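PDB 6MZO: inactive Zymogen C11 Protease from Parabacteroides distasonis, which is a clostripain-family (C11) protease that probably cleaves peptide bonds by cysteine chemistry once activated, captured here as an inactive zymogen. Local coordinates for residues Gly119-Ser131 / Met265-Asp277. Numbering follows the deposited sequence.
Sequences GWLPSDIYSYLRS and MEYLTPNYHALYD
Leu-129 and Tyr-272 bring the two backbones nearest, their CA atoms 5.8 Å apart, where the end of the short helix 125-128 meets the irregular loop before strand 275-277. Leu-129 is the chief wedge: with CG anti to its carbonyl carbon (chi1 -71°), its CD2 lies 4.2 Å from CB of Tyr-272 and also packs on CB of Ala-274, whose small methyl lets the leucine come close. CD1 of Leu-129 reaches the carboxylate of Glu-266 from the opposite direction, 3.9 Å from OE2. Beneath this apolar cover the bent Glu-266 chain ties its own loop together: OE1 accepts from N of Ala-274 at 2.6 Å, nearly along the C-O axis, while OE2 takes N of Leu-268 on its anti side, 21° out of the carboxylate plane. With an alanine here the carboxylate is gone, and the N-H groups of Ala-274 and Leu-268 would probably lose their acceptor, setting the loop free to shift under Leu-129. Farther along, the branched Leu-275 crosses the flat indole of Trp-120 obliquely, CD2 3.6 Å from CZ2; CD2 of Leu-121 lies over one indole face and also meets Leu-275. CG2 of Thr-269 touches the Tyr-126 ring and Ser-131, and a water in that ring's plane links OH of Tyr-126 (2.9 Å) to O of Leu-268, suiting the exposed tyrosine. Arg-130, with positive phi, is the C-prime residue of a Schellman motif (Ser-131 N to Tyr-126 O, Arg-130 N to Ser-127 O); this helix end packs on the Glu-266-tied loop, joining the segment beyond central-sheet strand 109-115 to the two-stranded sheet of 275-277 and 332-334.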
ATOM      1  N   GLY A 119       4.368  -7.759   1.241  1.00 57.54           N
ATOM      2  CA  GLY A 119       4.024  -6.450   1.762  1.00 54.19           C
ATOM      3  C   GLY A 119       4.865  -6.064   2.970  1.00 46.74           C
ATOM      4  O   GLY A 119       6.094  -6.158   2.969  1.00 47.91           O
ATOM      5  N   TRP A 120       4.198  -5.640   4.032  1.00 37.15           N
ATOM      6  CA  TRP A 120       4.900  -5.118   5.169  1.00 31.18           C
ATOM      7  C   TRP A 120       5.354  -6.157   6.216  1.00 37.66           C
ATOM      8  O   TRP A 120       6.003  -5.770   7.208  1.00 37.01           O
ATOM      9  CB  TRP A 120       4.039  -4.109   5.866  1.00 28.71           C
ATOM     10  CG  TRP A 120       2.759  -4.658   6.277  1.00 29.96           C
ATOM     11  CD1 TRP A 120       1.672  -4.913   5.486  1.00 26.37           C
ATOM     12  CD2 TRP A 120       2.371  -4.944   7.609  1.00 29.51           C
ATOM     13  NE1 TRP A 120       0.638  -5.372   6.252  1.00 25.30           N
ATOM     14  CE2 TRP A 120       1.039  -5.380   7.568  1.00 27.66           C
ATOM     15  CE3 TRP A 120       3.028  -4.874   8.858  1.00 29.78           C
ATOM     16  CZ2 TRP A 120       0.340  -5.736   8.710  1.00 29.29           C
ATOM     17  CZ3 TRP A 120       2.325  -5.235   9.993  1.00 31.87           C
ATOM     18  CH2 TRP A 120       1.013  -5.687   9.919  1.00 32.38           C
ATOM     19  N   LEU A 121       4.945  -7.408   6.033  1.00 38.99           N
ATOM     20  CA  LEU A 121       5.182  -8.469   7.002  1.00 40.32           C
ATOM     21  C   LEU A 121       6.646  -8.855   6.951  1.00 49.21           C
ATOM     22  O   LEU A 121       7.273  -8.673   5.916  1.00 50.02           O
ATOM     23  CB  LEU A 121       4.283  -9.644   6.696  1.00 39.90           C
ATOM     24  CG  LEU A 121       2.809  -9.334   6.951  1.00 38.15           C
ATOM     25  CD1 LEU A 121       1.990 -10.450   6.298  1.00 35.44           C
ATOM     26  CD2 LEU A 121       2.564  -9.247   8.464  1.00 37.89           C
ATOM     27  N   PRO A 122       7.195  -9.364   8.074  1.00 53.50           N
ATOM     28  CA  PRO A 122       8.645  -9.604   8.170  1.00 59.10           C
ATOM     29  C   PRO A 122       9.134 -10.566   7.075  1.00 66.47           C
ATOM     30  O   PRO A 122       8.325 -11.350   6.581  1.00 65.59           O
ATOM     31  CB  PRO A 122       8.804 -10.211   9.577  1.00 54.52           C
ATOM     32  CG  PRO A 122       7.488 -10.808   9.876  1.00 52.29           C
ATOM     33  CD  PRO A 122       6.478  -9.914   9.241  1.00 51.45           C
ATOM     34  N   SER A 123      10.413 -10.473   6.682  1.00 73.56           N
ATOM     35  CA  SER A 123      11.003 -11.401   5.699  1.00 76.01           C
ATOM     36  C   SER A 123      10.782 -12.861   6.130  1.00 75.77           C
ATOM     37  O   SER A 123      10.375 -13.715   5.335  1.00 72.53           O
ATOM     38  CB  SER A 123      12.505 -11.122   5.521  1.00 76.48           C
ATOM     39  N   ASP A 124      11.024 -13.119   7.411  1.00 77.94           N
ATOM     40  CA  ASP A 124      10.796 -14.427   8.002  1.00 80.47           C
ATOM     41  C   ASP A 124       9.332 -14.793   8.196  1.00 75.65           C
ATOM     42  O   ASP A 124       9.044 -15.607   9.071  1.00 75.24           O
ATOM     43  CB  ASP A 124      11.463 -14.499   9.370  1.00 86.94           C
ATOM     44  CG  ASP A 124      12.949 -14.353   9.294  1.00 92.89           C
ATOM     45  OD1 ASP A 124      13.575 -15.166   8.578  1.00 96.09           O
ATOM     46  OD2 ASP A 124      13.487 -13.432   9.950  1.00 93.93           O
ATOM     47  N   ILE A 125       8.408 -14.204   7.431  1.00 68.37           N
ATOM     48  CA  ILE A 125       6.981 -14.367   7.748  1.00 59.09           C
ATOM     49  C   ILE A 125       6.510 -15.808   7.692  1.00 55.64           C
ATOM     50  O   ILE A 125       5.732 -16.242   8.556  1.00 49.81           O
ATOM     51  CB  ILE A 125       6.063 -13.538   6.818  1.00 56.11           C
ATOM     52  CG1 ILE A 125       4.605 -13.645   7.265  1.00 53.54           C
ATOM     53  CG2 ILE A 125       6.221 -13.949   5.359  1.00 51.02           C
ATOM     54  CD1 ILE A 125       4.350 -13.180   8.691  1.00 51.71           C
ATOM     55  N   TYR A 126       6.972 -16.555   6.695  1.00 58.58           N
ATOM     56  CA  TYR A 126       6.532 -17.935   6.542  1.00 62.51           C
ATOM     57  C   TYR A 126       7.012 -18.750   7.737  1.00 65.70           C
ATOM     58  O   TYR A 126       6.278 -19.583   8.274  1.00 64.37           O
ATOM     59  CB  TYR A 126       7.050 -18.542   5.234  1.00 64.15           C
ATOM     60  CG  TYR A 126       6.429 -17.953   3.985  1.00 64.11           C
ATOM     61  CD1 TYR A 126       6.979 -16.830   3.362  1.00 64.46           C
ATOM     62  CD2 TYR A 126       5.291 -18.519   3.430  1.00 62.63           C
ATOM     63  CE1 TYR A 126       6.400 -16.296   2.220  1.00 64.19           C
ATOM     64  CE2 TYR A 126       4.715 -18.001   2.291  1.00 63.14           C
ATOM     65  CZ  TYR A 126       5.269 -16.894   1.690  1.00 64.70           C
ATOM     66  OH  TYR A 126       4.666 -16.391   0.563  1.00 65.79           O
ATOM     67  N   SER A 127       8.250 -18.474   8.144  1.00 66.90           N
ATOM     68  CA  SER A 127       8.859 -19.081   9.321  1.00 67.29           C
ATOM     69  C   SER A 127       8.054 -18.689  10.566  1.00 59.99           C
ATOM     70  O   SER A 127       7.725 -19.536  11.400  1.00 55.62           O
ATOM     71  CB  SER A 127      10.330 -18.645   9.426  1.00 71.96           C
ATOM     72  OG  SER A 127      10.787 -18.587  10.764  1.00 74.93           O
ATOM     73  N   TYR A 128       7.694 -17.409  10.658  1.00 53.91           N
ATOM     74  CA  TYR A 128       6.911 -16.912  11.790  1.00 51.63           C
ATOM     75  C   TYR A 128       5.487 -17.500  11.789  1.00 42.60           C
ATOM     76  O   TYR A 128       4.899 -17.622  12.868  1.00 43.46           O
ATOM     77  CB  TYR A 128       6.839 -15.374  11.804  1.00 56.04           C
ATOM     78  CG  TYR A 128       8.147 -14.645  12.105  1.00 60.69           C
ATOM     79  CD1 TYR A 128       9.302 -15.318  12.474  1.00 62.04           C
ATOM     80  CD2 TYR A 128       8.212 -13.276  12.012  1.00 63.46           C
ATOM     81  CE1 TYR A 128      10.484 -14.628  12.739  1.00 61.19           C
ATOM     82  CE2 TYR A 128       9.381 -12.581  12.268  1.00 63.05           C
ATOM     83  CZ  TYR A 128      10.511 -13.252  12.632  1.00 61.21           C
ATOM     84  OH  TYR A 128      11.667 -12.522  12.874  1.00 58.35           O
ATOM     85  N   LEU A 129       4.949 -17.847  10.610  1.00 71.29           N
ATOM     86  CA  LEU A 129       3.626 -18.484  10.506  1.00 60.98           C
ATOM     87  C   LEU A 129       3.725 -19.997  10.625  1.00 61.19           C
ATOM     88  O   LEU A 129       2.769 -20.712  10.328  1.00 59.97           O
ATOM     89  CB  LEU A 129       2.929 -18.126   9.189  1.00 55.98           C
ATOM     90  CG  LEU A 129       2.468 -16.673   9.173  1.00 49.53           C
ATOM     91  CD1 LEU A 129       1.929 -16.203   7.808  1.00 46.11           C
ATOM     92  CD2 LEU A 129       1.436 -16.414  10.249  1.00 48.03           C
ATOM     93  N   ARG A 130       4.895 -20.463  11.046  1.00 57.94           N
ATOM     94  CA  ARG A 130       5.160 -21.901  11.235  1.00 62.52           C
ATOM     95  C   ARG A 130       4.961 -22.768   9.962  1.00 73.26           C
ATOM     96  O   ARG A 130       4.540 -23.926  10.054  1.00 74.93           O
ATOM     97  CB  ARG A 130       4.289 -22.442  12.385  1.00 65.17           C
ATOM     98  CG  ARG A 130       4.624 -21.865  13.742  1.00 68.55           C
ATOM     99  CD  ARG A 130       3.851 -22.565  14.841  1.00 76.14           C
ATOM    100  NE  ARG A 130       4.505 -22.418  16.141  1.00 82.58           N
ATOM    101  CZ  ARG A 130       4.038 -22.924  17.281  1.00 88.57           C
ATOM    102  NH1 ARG A 130       2.903 -23.624  17.283  1.00 90.29           N
ATOM    103  NH2 ARG A 130       4.707 -22.736  18.421  1.00 91.02           N
ATOM    104  N   SER A 131       5.298 -22.223   8.790  1.00 69.87           N
ATOM    105  CA  SER A 131       5.192 -22.945   7.514  1.00 74.35           C
ATOM    106  C   SER A 131       6.536 -23.108   6.778  1.00 78.39           C
ATOM    107  O   SER A 131       7.540 -22.470   7.107  1.00 79.35           O
ATOM    108  CB  SER A 131       4.180 -22.236   6.595  1.00 74.06           C
ATOM    109  OG  SER A 131       4.492 -22.384   5.214  1.00 76.10           O
ATOM    110  N   MET A 265      -8.104 -11.829   5.978  1.00 21.15           N
ATOM    111  CA  MET A 265      -7.633 -10.857   4.961  1.00 21.17           C
ATOM    112  C   MET A 265      -6.390 -11.396   4.291  1.00 24.48           C
ATOM    113  O   MET A 265      -6.263 -11.270   3.070  1.00 26.74           O
ATOM    114  CB  MET A 265      -7.363  -9.467   5.606  1.00 22.07           C
ATOM    115  CG  MET A 265      -8.705  -8.768   5.897  1.00 25.76           C
ATOM    116  SD  MET A 265      -9.437  -8.025   4.370  1.00 24.98           S
ATOM    117  CE  MET A 265     -11.140  -8.604   4.428  1.00 25.95           C
ATOM    118  N   GLU A 266      -5.487 -11.985   5.068  1.00 23.80           N
ATOM    119  CA  GLU A 266      -4.253 -12.540   4.524  1.00 27.23           C
ATOM    120  C   GLU A 266      -4.348 -14.055   4.387  1.00 27.72           C
ATOM    121  O   GLU A 266      -4.859 -14.737   5.276  1.00 27.24           O
ATOM    122  CB  GLU A 266      -3.062 -12.165   5.407  1.00 28.32           C
ATOM    123  CG  GLU A 266      -1.744 -12.779   4.967  1.00 28.06           C
ATOM    124  CD  GLU A 266      -1.262 -13.863   5.911  1.00 29.58           C
ATOM    125  OE1 GLU A 266      -1.300 -13.643   7.141  1.00 34.57           O
ATOM    126  OE2 GLU A 266      -0.845 -14.936   5.425  1.00 32.89           O
ATOM    127  N   TYR A 267      -3.852 -14.578   3.270  1.00 28.70           N
ATOM    128  CA  TYR A 267      -3.884 -16.013   3.019  1.00 32.79           C
ATOM    129  C   TYR A 267      -2.652 -16.476   2.246  1.00 34.52           C
ATOM    130  O   TYR A 267      -2.746 -16.849   1.077  1.00 31.65           O
ATOM    131  CB  TYR A 267      -5.156 -16.397   2.259  1.00 27.01           C
ATOM    132  CG  TYR A 267      -5.507 -17.865   2.355  1.00 37.07           C
ATOM    133  CD1 TYR A 267      -6.054 -18.394   3.516  1.00 35.70           C
ATOM    134  CD2 TYR A 267      -5.291 -18.721   1.283  1.00 42.85           C
ATOM    135  CE1 TYR A 267      -6.376 -19.735   3.608  1.00 39.31           C
ATOM    136  CE2 TYR A 267      -5.611 -20.064   1.366  1.00 46.73           C
ATOM    137  CZ  TYR A 267      -6.152 -20.564   2.530  1.00 45.64           C
ATOM    138  OH  TYR A 267      -6.472 -21.900   2.617  1.00 54.71           O
ATOM    139  N   LEU A 268      -1.500 -16.448   2.906  1.00 32.75           N
ATOM    140  CA  LEU A 268      -0.249 -16.869   2.284  1.00 34.83           C
ATOM    141  C   LEU A 268       0.041 -18.332   2.599  1.00 37.87           C
ATOM    142  O   LEU A 268       0.794 -18.994   1.884  1.00 40.54           O
ATOM    143  CB  LEU A 268       0.908 -15.988   2.757  1.00 33.83           C
ATOM    144  CG  LEU A 268       0.797 -14.495   2.441  1.00 36.30           C
ATOM    145  CD1 LEU A 268       1.595 -13.672   3.441  1.00 36.17           C
ATOM    146  CD2 LEU A 268       1.255 -14.211   1.019  1.00 40.26           C
ATOM    147  N   THR A 269      -0.561 -18.827   3.674  1.00 36.95           N
ATOM    148  CA  THR A 269      -0.379 -20.212   4.094  1.00 37.74           C
ATOM    149  C   THR A 269      -1.739 -20.768   4.515  1.00 39.07           C
ATOM    150  O   THR A 269      -2.684 -20.005   4.815  1.00 38.91           O
ATOM    151  CB  THR A 269       0.619 -20.317   5.277  1.00 53.01           C
ATOM    152  OG1 THR A 269       0.096 -19.631   6.424  1.00 50.33           O
ATOM    153  CG2 THR A 269       1.952 -19.711   4.921  1.00 53.87           C
ATOM    154  N   PRO A 270      -1.867 -22.077   4.496  1.00 46.80           N
ATOM    155  CA  PRO A 270      -3.166 -22.666   4.794  1.00 48.39           C
ATOM    156  C   PRO A 270      -3.492 -22.825   6.275  1.00 45.98           C
ATOM    157  O   PRO A 270      -4.654 -22.986   6.562  1.00 52.42           O
ATOM    158  CB  PRO A 270      -3.065 -24.035   4.127  1.00 53.57           C
ATOM    159  CG  PRO A 270      -1.597 -24.370   4.182  1.00 54.63           C
ATOM    160  CD  PRO A 270      -0.952 -23.048   3.862  1.00 50.91           C
ATOM    161  N   ASN A 271      -2.535 -22.782   7.187  1.00 41.60           N
ATOM    162  CA  ASN A 271      -2.843 -23.074   8.599  1.00 36.37           C
ATOM    163  C   ASN A 271      -2.925 -21.889   9.570  1.00 48.02           C
ATOM    164  O   ASN A 271      -3.821 -21.844  10.427  1.00 51.72           O
ATOM    165  CB  ASN A 271      -1.810 -24.037   9.127  1.00 43.89           C
ATOM    166  CG  ASN A 271      -1.999 -25.386   8.558  1.00 51.15           C
ATOM    167  OD1 ASN A 271      -3.037 -25.995   8.784  1.00 44.85           O
ATOM    168  ND2 ASN A 271      -1.017 -25.868   7.773  1.00 56.58           N
ATOM    169  N   TYR A 272      -1.941 -21.016   9.548  1.00 38.97           N
ATOM    170  CA  TYR A 272      -1.999 -19.825  10.403  1.00 33.13           C
ATOM    171  C   TYR A 272      -2.019 -18.602   9.493  1.00 32.72           C
ATOM    172  O   TYR A 272      -1.336 -18.600   8.452  1.00 36.01           O
ATOM    173  CB  TYR A 272      -0.813 -19.749  11.375  1.00 34.63           C
ATOM    174  CG  TYR A 272      -0.892 -20.823  12.434  1.00 38.81           C
ATOM    175  CD1 TYR A 272      -1.753 -20.673  13.527  1.00 39.56           C
ATOM    176  CD2 TYR A 272      -0.152 -21.949  12.335  1.00 42.59           C
ATOM    177  CE1 TYR A 272      -1.858 -21.644  14.485  1.00 40.30           C
ATOM    178  CE2 TYR A 272      -0.264 -22.922  13.256  1.00 42.36           C
ATOM    179  CZ  TYR A 272      -1.097 -22.755  14.344  1.00 39.45           C
ATOM    180  OH  TYR A 272      -1.145 -23.776  15.270  1.00 45.21           O
ATOM    181  N   HIS A 273      -2.821 -17.607   9.856  1.00 32.70           N
ATOM    182  CA  HIS A 273      -2.857 -16.345   9.106  1.00 32.25           C
ATOM    183  C   HIS A 273      -2.544 -15.239  10.092  1.00 30.76           C
ATOM    184  O   HIS A 273      -2.934 -15.345  11.259  1.00 29.20           O
ATOM    185  CB  HIS A 273      -4.259 -16.092   8.465  1.00 28.86           C
ATOM    186  CG  HIS A 273      -4.866 -17.330   7.884  1.00 28.21           C
ATOM    187  ND1 HIS A 273      -4.257 -18.036   6.868  1.00 30.30           N
ATOM    188  CD2 HIS A 273      -5.977 -18.036   8.219  1.00 28.74           C
ATOM    189  CE1 HIS A 273      -4.952 -19.137   6.614  1.00 35.26           C
ATOM    190  NE2 HIS A 273      -6.013 -19.159   7.411  1.00 31.96           N
ATOM    191  N   ALA A 274      -1.884 -14.170   9.640  1.00 26.41           N
ATOM    192  CA  ALA A 274      -1.559 -13.044  10.493  1.00 24.83           C
ATOM    193  C   ALA A 274      -2.669 -11.985  10.441  1.00 26.70           C
ATOM    194  O   ALA A 274      -2.990 -11.409  11.494  1.00 25.32           O
ATOM    195  CB  ALA A 274      -0.220 -12.434  10.024  1.00 28.75           C
ATOM    196  N   LEU A 275      -3.196 -11.733   9.246  1.00 22.30           N
ATOM    197  CA  LEU A 275      -4.055 -10.536   9.111  1.00 20.86           C
ATOM    198  C   LEU A 275      -5.499 -10.879   8.851  1.00 23.02           C
ATOM    199  O   LEU A 275      -5.813 -11.710   7.966  1.00 23.81           O
ATOM    200  CB  LEU A 275      -3.554  -9.631   7.980  1.00 22.62           C
ATOM    201  CG  LEU A 275      -2.085  -9.365   7.927  1.00 23.33           C
ATOM    202  CD1 LEU A 275      -1.788  -8.402   6.718  1.00 24.13           C
ATOM    203  CD2 LEU A 275      -1.637  -8.645   9.195  1.00 25.00           C
ATOM    204  N   TYR A 276      -6.377 -10.232   9.590  1.00 22.85           N
ATOM    205  CA  TYR A 276      -7.806 -10.393   9.502  1.00 19.70           C
ATOM    206  C   TYR A 276      -8.491  -9.033   9.364  1.00 23.56           C
ATOM    207  O   TYR A 276      -7.862  -8.050   9.465  1.00 21.20           O
ATOM    208  CB  TYR A 276      -8.308 -11.084  10.753  1.00 21.60           C
ATOM    209  CG  TYR A 276      -7.857 -12.510  10.861  1.00 23.88           C
ATOM    210  CD1 TYR A 276      -6.666 -12.841  11.442  1.00 26.50           C
ATOM    211  CD2 TYR A 276      -8.612 -13.508  10.360  1.00 26.47           C
ATOM    212  CE1 TYR A 276      -6.253 -14.140  11.528  1.00 27.17           C
ATOM    213  CE2 TYR A 276      -8.205 -14.807  10.440  1.00 28.70           C
ATOM    214  CZ  TYR A 276      -7.028 -15.117  11.031  1.00 26.70           C
ATOM    215  OH  TYR A 276      -6.634 -16.413  11.103  1.00 28.99           O
ATOM    216  N   ASP A 277      -9.793  -9.009   9.132  1.00 22.65           N
ATOM    217  CA  ASP A 277     -10.485  -7.743   9.022  1.00 21.33           C
ATOM    218  C   ASP A 277     -10.441  -6.996  10.346  1.00 23.02           C
ATOM    219  O   ASP A 277     -10.726  -7.533  11.356  1.00 22.67           O
ATOM    220  CB  ASP A 277     -11.936  -7.901   8.576  1.00 22.73           C
ATOM    221  CG  ASP A 277     -12.662  -6.587   8.501  1.00 24.62           C
ATOM    222  OD1 ASP A 277     -12.343  -5.833   7.618  1.00 24.61           O
ATOM    223  OD2 ASP A 277     -13.487  -6.309   9.343  1.00 25.09           O
TER
HETATM  224  O   HOH W   1       2.354 -17.988  -0.033  1.00 51.42           O